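Local coordinates for uncharacterized conserved protein (Staphylococcus epidermidis, PDB 3FRM), which is of unknown function but pairs a GNAT acetyltransferase domain with a related second domain and may be an acetyltransferase, at residues 52-55 with 56-59; 19-23 with 24-28; 169-173 with 174-178. All blocks are in the same frame, centred on the assembly; numbering follows the deposited sequence.

Interaction 1: 52-55 with 56-59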
# COMPACT_ATOMS: atom_id res chain seq x y z
N GLN A 52 18.12 17.36 -19.99
CA GLN A 52 17.27 18.37 -19.40
C GLN A 52 17.26 18.21 -17.89
O GLN A 52 17.48 19.17 -17.16
CB GLN A 52 15.83 18.18 -19.86
CG GLN A 52 15.27 19.23 -20.75
CD GLN A 52 15.49 20.68 -20.32
OE1 GLN A 52 15.23 21.58 -21.12
NE2 GLN A 52 15.95 20.92 -19.11
N TRP A 53 16.99 16.99 -17.43
CA TRP A 53 16.90 16.71 -16.00
C TRP A 53 18.15 17.11 -15.24
O TRP A 53 18.05 17.61 -14.11
CB TRP A 53 16.50 15.23 -15.69
CG TRP A 53 16.29 15.00 -14.19
CD1 TRP A 53 15.32 15.57 -13.40
CD2 TRP A 53 17.09 14.19 -13.30
NE1 TRP A 53 15.46 15.16 -12.10
CE2 TRP A 53 16.53 14.31 -12.01
CE3 TRP A 53 18.20 13.36 -13.49
CZ2 TRP A 53 17.06 13.65 -10.88
CZ3 TRP A 53 18.72 12.69 -12.38
CH2 TRP A 53 18.14 12.84 -11.08
N LEU A 54 19.32 16.92 -15.86
CA LEU A 54 20.62 17.31 -15.24
C LEU A 54 20.74 18.81 -15.03
O LEU A 54 21.23 19.31 -13.98
CB LEU A 54 21.79 16.85 -16.12
CG LEU A 54 22.47 15.54 -15.75
CD1 LEU A 54 21.64 14.62 -14.88
CD2 LEU A 54 22.97 14.81 -17.01
N LYS A 55 20.31 19.52 -16.07
CA LYS A 55 20.23 20.96 -16.06
C LYS A 55 19.24 21.43 -15.00
O LYS A 55 19.53 22.38 -14.30
CB LYS A 55 19.85 21.48 -17.44
CG LYS A 55 21.02 21.54 -18.42
CD LYS A 55 20.58 21.57 -19.85
CE LYS A 55 21.76 21.24 -20.76
NZ LYS A 55 21.32 20.64 -22.09
N ASP A 56 18.13 20.71 -14.83
CA ASP A 56 17.09 21.10 -13.88
C ASP A 56 17.56 20.83 -12.45
O ASP A 56 17.22 21.56 -11.51
CB ASP A 56 15.79 20.36 -14.17
CG ASP A 56 15.20 20.67 -15.56
OD1 ASP A 56 15.54 21.69 -16.18
OD2 ASP A 56 14.35 19.88 -16.03
N ILE A 57 18.37 19.79 -12.30
CA ILE A 57 19.03 19.57 -11.02
C ILE A 57 19.83 20.75 -10.58
O ILE A 57 19.82 21.10 -9.39
CB ILE A 57 19.95 18.35 -11.05
CG1 ILE A 57 19.12 17.13 -10.68
CG2 ILE A 57 21.09 18.46 -10.03
CD1 ILE A 57 19.58 15.89 -11.37
N GLU A 58 20.50 21.38 -11.53
CA GLU A 58 21.46 22.45 -11.20
C GLU A 58 20.74 23.72 -10.77
O GLU A 58 21.01 24.23 -9.73
CB GLU A 58 22.41 22.71 -12.36
CG GLU A 58 23.44 21.61 -12.58
CD GLU A 58 24.19 21.25 -11.29
OE1 GLU A 58 24.81 22.13 -10.64
OE2 GLU A 58 24.14 20.05 -10.92
N VAL A 59 19.80 24.18 -11.58
CA VAL A 59 18.79 25.17 -11.19
C VAL A 59 18.22 24.93 -9.83
O VAL A 59 18.33 25.81 -9.00
CB VAL A 59 17.60 25.29 -12.22
CG1 VAL A 59 16.78 26.54 -11.88
CG2 VAL A 59 18.13 25.44 -13.59
O HOH W 1 23.42 18.18 -12.58
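Q52 to K55 and D56 to V59 form successive turns of one alpha-helix, joined by i to i+4 bonds such as D56 N to Q52 O (2.9 Å) and I57 N to W53 O (2.9 Å). The bonding slackens at E58, whose N-H is divided between weak bonds to L54 O and K55 O.

On the inner side W53 and I57 pack one turn apart. W53 has CG anti to its backbone N (chi1 -175°), which lays the indole back beside the next turn, and CD1 of I57 lies over one face of the six-membered ring, a CH-pi contact. Isoleucine suits this place because its longer branch extends to that ring. L54 flanks the pair at the helix margin, its CD1 4.3 Å from I57 CD1.

On the polar side Q52 NE2 stands 3.1 Å from D56 OD1, too poorly angled to count as a hydrogen bond. The buried D56 carboxylate relies instead on Y44 OH and the guanidinium of R24. At the solvent edge a water donates to both L54 O (2.8 Å) and E58 OE2 (2.6 Å), tying the bent glutamate back to the main chain; OE2 also pairs with K61.

The helix joins strands 41-44 and 72-75 in a beta-alpha-beta unit: D56 and V59 lean on W42, while W53 meets F74 and F95 edge-to-face and packs against helix 84-92.

Interaction 2: 19-23 with 24-28; sequences ITEDS and RKAIY
I19 to D22 pair with K25 to I27 across a beta hairpin whose first strand, 17-21, is, within this chain, an outermost strand of the mixed sheet. The strands run nearly antiparallel, 169° apart.

Main-chain bonds hold the two arms together. I19 N gives to I27 O at 2.8 Å, and I27 N gives to T20 O at 2.9 Å; nearer the bend, D22 N reaches K25 O at 3.1 Å. E21 and A26 form a non-hydrogen-bonded pair between them, where alanine takes little room beside the main chain.

Apolar contacts are few. T20 and I27 project together from one face of the hairpin, the threonine methyl CG2 4.2 Å from I27 CG1. I27 goes on to cover W42 and M63, whereas E21, on the other face of the hairpin, sends its carboxylate to K45.

Side-chain polar bonds concentrate on D22, and aspartate is short enough to fold back over its own turn. With CG set between its backbone N and carbonyl carbon (chi1 64°), it makes an Asx turn: OD2 accepts R24 N at 2.8 Å. The same oxygen takes K25 N at 3.1 Å, the two donors arriving from opposite faces of the carboxylate plane. OD1 is left for the lysine, whose bent chain brings K25 NZ into a 2.7 Å salt bridge with D22 OD1.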
# COMPACT_ATOMS: atom_id res chain seq x y z
N ILE A 19 6.30 29.71 -8.23
CA ILE A 19 7.27 30.69 -8.73
C ILE A 19 7.14 30.86 -10.25
O ILE A 19 7.03 31.96 -10.77
CB ILE A 19 8.71 30.21 -8.37
CG1 ILE A 19 8.81 29.82 -6.90
CG2 ILE A 19 9.74 31.24 -8.73
CD1 ILE A 19 8.16 30.87 -5.92
N THR A 20 7.15 29.76 -10.96
CA THR A 20 7.13 29.78 -12.39
C THR A 20 6.24 28.64 -12.85
O THR A 20 6.23 27.58 -12.25
CB THR A 20 8.58 29.61 -12.90
OG1 THR A 20 9.01 30.82 -13.50
CG2 THR A 20 8.72 28.48 -13.87
N GLU A 21 5.47 28.87 -13.89
CA GLU A 21 4.77 27.79 -14.53
C GLU A 21 4.85 28.00 -16.02
O GLU A 21 4.48 29.07 -16.49
CB GLU A 21 3.31 27.75 -14.14
CG GLU A 21 2.62 26.56 -14.82
CD GLU A 21 1.24 26.27 -14.29
OE1 GLU A 21 0.82 26.89 -13.25
OE2 GLU A 21 0.56 25.41 -14.91
N ASP A 22 5.34 26.99 -16.74
CA ASP A 22 5.37 27.03 -18.20
C ASP A 22 4.92 25.68 -18.75
O ASP A 22 4.36 24.90 -18.01
CB ASP A 22 6.74 27.42 -18.70
CG ASP A 22 7.80 26.42 -18.34
OD1 ASP A 22 8.99 26.82 -18.16
OD2 ASP A 22 7.48 25.23 -18.21
N SER A 23 5.14 25.39 -20.01
CA SER A 23 4.56 24.16 -20.53
C SER A 23 5.25 22.90 -20.03
O SER A 23 4.65 21.83 -20.03
CB SER A 23 4.53 24.14 -22.04
OG SER A 23 5.85 24.00 -22.52
N ARG A 24 6.49 23.01 -19.57
CA ARG A 24 7.10 21.79 -19.07
C ARG A 24 7.02 21.52 -17.57
O ARG A 24 7.03 20.34 -17.18
CB ARG A 24 8.53 21.54 -19.59
CG ARG A 24 9.39 22.71 -19.83
CD ARG A 24 10.79 22.23 -20.27
NE ARG A 24 11.81 22.89 -19.45
CZ ARG A 24 12.44 22.38 -18.38
NH1 ARG A 24 13.35 23.13 -17.74
NH2 ARG A 24 12.24 21.13 -17.98
N LYS A 25 6.93 22.58 -16.75
CA LYS A 25 7.06 22.47 -15.28
C LYS A 25 6.56 23.67 -14.46
O LYS A 25 6.60 24.80 -14.89
CB LYS A 25 8.52 22.27 -14.92
CG LYS A 25 9.39 23.33 -15.56
CD LYS A 25 10.17 24.07 -14.57
CE LYS A 25 11.29 24.95 -15.24
NZ LYS A 25 10.77 25.80 -16.35
N ALA A 26 6.12 23.38 -13.25
CA ALA A 26 5.76 24.39 -12.27
C ALA A 26 6.82 24.27 -11.21
O ALA A 26 7.16 23.16 -10.83
CB ALA A 26 4.35 24.07 -11.67
N ILE A 27 7.38 25.38 -10.76
CA ILE A 27 8.35 25.38 -9.65
C ILE A 27 7.74 25.99 -8.37
O ILE A 27 7.21 27.07 -8.43
CB ILE A 27 9.53 26.22 -10.02
CG1 ILE A 27 10.25 25.61 -11.24
CG2 ILE A 27 10.44 26.47 -8.80
CD1 ILE A 27 11.59 26.29 -11.51
N TYR A 28 7.78 25.28 -7.24
CA TYR A 28 7.19 25.76 -6.00
C TYR A 28 8.30 25.86 -4.94
O TYR A 28 9.16 25.00 -4.84
CB TYR A 28 6.15 24.77 -5.54
CG TYR A 28 4.87 24.78 -6.34
CD1 TYR A 28 3.76 25.47 -5.87
CD2 TYR A 28 4.78 24.13 -7.56
CE1 TYR A 28 2.56 25.49 -6.59
CE2 TYR A 28 3.60 24.17 -8.30
CZ TYR A 28 2.48 24.85 -7.79
OH TYR A 28 1.30 24.90 -8.48

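Interaction 3: 169-173 with 174-178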
# COMPACT_ATOMS: atom_id res chain seq x y z
N ALA A 169 -11.51 13.96 15.84
CA ALA A 169 -12.53 13.08 16.38
C ALA A 169 -12.16 12.69 17.81
O ALA A 169 -10.94 12.49 18.13
CB ALA A 169 -12.68 11.85 15.54
N TYR A 170 -13.20 12.59 18.65
CA TYR A 170 -13.03 12.16 20.03
C TYR A 170 -13.87 10.96 20.29
O TYR A 170 -15.05 10.90 19.88
CB TYR A 170 -13.44 13.23 21.05
CG TYR A 170 -12.69 14.54 20.99
CD1 TYR A 170 -11.81 14.90 22.01
CD2 TYR A 170 -12.86 15.42 19.92
CE1 TYR A 170 -11.09 16.10 21.98
CE2 TYR A 170 -12.15 16.63 19.87
CZ TYR A 170 -11.28 16.97 20.92
OH TYR A 170 -10.61 18.17 20.90
N VAL A 171 -13.28 10.01 21.03
CA VAL A 171 -14.03 8.92 21.67
C VAL A 171 -13.76 9.07 23.15
O VAL A 171 -12.59 9.21 23.57
CB VAL A 171 -13.59 7.53 21.16
CG1 VAL A 171 -14.40 6.43 21.83
CG2 VAL A 171 -13.77 7.47 19.68
N ASN A 172 -14.85 9.06 23.92
CA ASN A 172 -14.87 9.38 25.36
C ASN A 172 -14.00 10.58 25.71
O ASN A 172 -13.13 10.44 26.57
CB ASN A 172 -14.40 8.19 26.24
CG ASN A 172 -14.64 6.82 25.61
OD1 ASN A 172 -15.72 6.24 25.75
ND2 ASN A 172 -13.63 6.29 24.95
N HIS A 173 -14.19 11.75 25.07
CA HIS A 173 -13.36 12.98 25.33
C HIS A 173 -11.84 12.83 25.11
O HIS A 173 -11.07 13.67 25.55
CB HIS A 173 -13.60 13.59 26.73
CG HIS A 173 -15.04 13.64 27.09
ND1 HIS A 173 -15.65 12.65 27.82
CD2 HIS A 173 -16.02 14.52 26.76
CE1 HIS A 173 -16.94 12.92 27.95
NE2 HIS A 173 -17.19 14.05 27.31
N GLN A 174 -11.41 11.78 24.43
CA GLN A 174 -9.99 11.64 24.15
C GLN A 174 -9.79 11.84 22.63
O GLN A 174 -10.49 11.22 21.81
CB GLN A 174 -9.51 10.28 24.68
CG GLN A 174 -8.08 9.83 24.26
CD GLN A 174 -7.81 8.30 24.40
OE1 GLN A 174 -6.72 7.81 24.04
NE2 GLN A 174 -8.79 7.56 24.93
N PRO A 175 -8.87 12.75 22.23
CA PRO A 175 -8.74 12.93 20.79
C PRO A 175 -8.08 11.70 20.15
O PRO A 175 -7.17 11.13 20.72
CB PRO A 175 -7.87 14.16 20.66
CG PRO A 175 -7.04 14.17 21.93
CD PRO A 175 -7.87 13.52 23.00
N VAL A 176 -8.54 11.32 18.97
CA VAL A 176 -8.28 10.01 18.43
C VAL A 176 -8.08 9.94 16.87
O VAL A 176 -7.44 9.02 16.37
CB VAL A 176 -9.38 9.10 18.94
CG1 VAL A 176 -10.01 8.25 17.84
CG2 VAL A 176 -8.90 8.31 20.15
N GLY A 177 -8.62 10.91 16.13
CA GLY A 177 -8.61 10.92 14.65
C GLY A 177 -8.46 12.34 14.11
O GLY A 177 -9.00 13.28 14.68
N ILE A 178 -7.73 12.53 13.02
CA ILE A 178 -7.66 13.87 12.42
C ILE A 178 -7.76 13.85 10.89
O ILE A 178 -7.56 12.80 10.23
CB ILE A 178 -6.39 14.70 12.93
CG1 ILE A 178 -5.10 14.00 12.52
CG2 ILE A 178 -6.44 14.94 14.48
CD1 ILE A 178 -3.80 14.84 12.91
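A169 faces both V176 and G177, and this is the closely packed end of the contact. A169 N gives to G177 O at 2.8 Å with a nearly straight bond (165° at the hydrogen). A169 O takes V176 N at 2.8 Å as well as a longer, weak bond from G177 N. Two residues on one strand therefore stand opposite one on the other, a classic beta bulge, with V176 turned out of extended geometry (psi -23°). Glycine suits the place next to A169: it brings no side chain to compete with the alanine methyl, which packs on I208 of helix 204-216.

One step farther along, Y170 crosses P175 at a slant, its CE1 4.0 Å from P175 CB. The ring stays beside its own backbone nitrogen, CG anti to the carbonyl carbon (chi1 -60°), and from there its hydroxyl bonds D131 of helix 129-136. Proline is tolerated at this non-hydrogen-bonded position because no inter-strand N-H is needed there. On the other face V171 CG2 approaches V176 CG1 at 4.3 Å, both valines resting on I204.

These are strands 165-171 and 174-183 of the GNAT domain, adjacent antiparallel strands of its central sheet; in GNAT proteins the helix corresponding to 204-216 follows the pyrophosphate-binding loop.

Toward solvent the hairpin ends in a type I' turn, V171 to Q174, closed by Q174 N to V171 O at 3.0 Å and V171 N to Q174 O at 3.1 Å. N172 and H173 both adopt positive phi, which asparagine accepts more readily than most residues. Their side chains lie at the surface, and Q174, its chain extended, touches F199.

How the interactions relate
From the N terminus, interaction 2 comes first and closes the hairpin at one edge of the sheet; interaction 1 follows on helix 50-66, and interaction 3 closes a second hairpin much later. The three are in series, none nested in or crossing another. Interactions 1 and 2 share the DUF5613 range, their centres 14 Å apart, and they touch through a salt bridge from R24 NH1 to D56 OD1 (3.0 Å), which ties the hairpin bend to the helix. Interaction 3 lies in the GNAT range on the opposite side of the chain's centre, its nearest atoms about 23 Å from interaction 2, although both hairpins belong to the same mixed sheet.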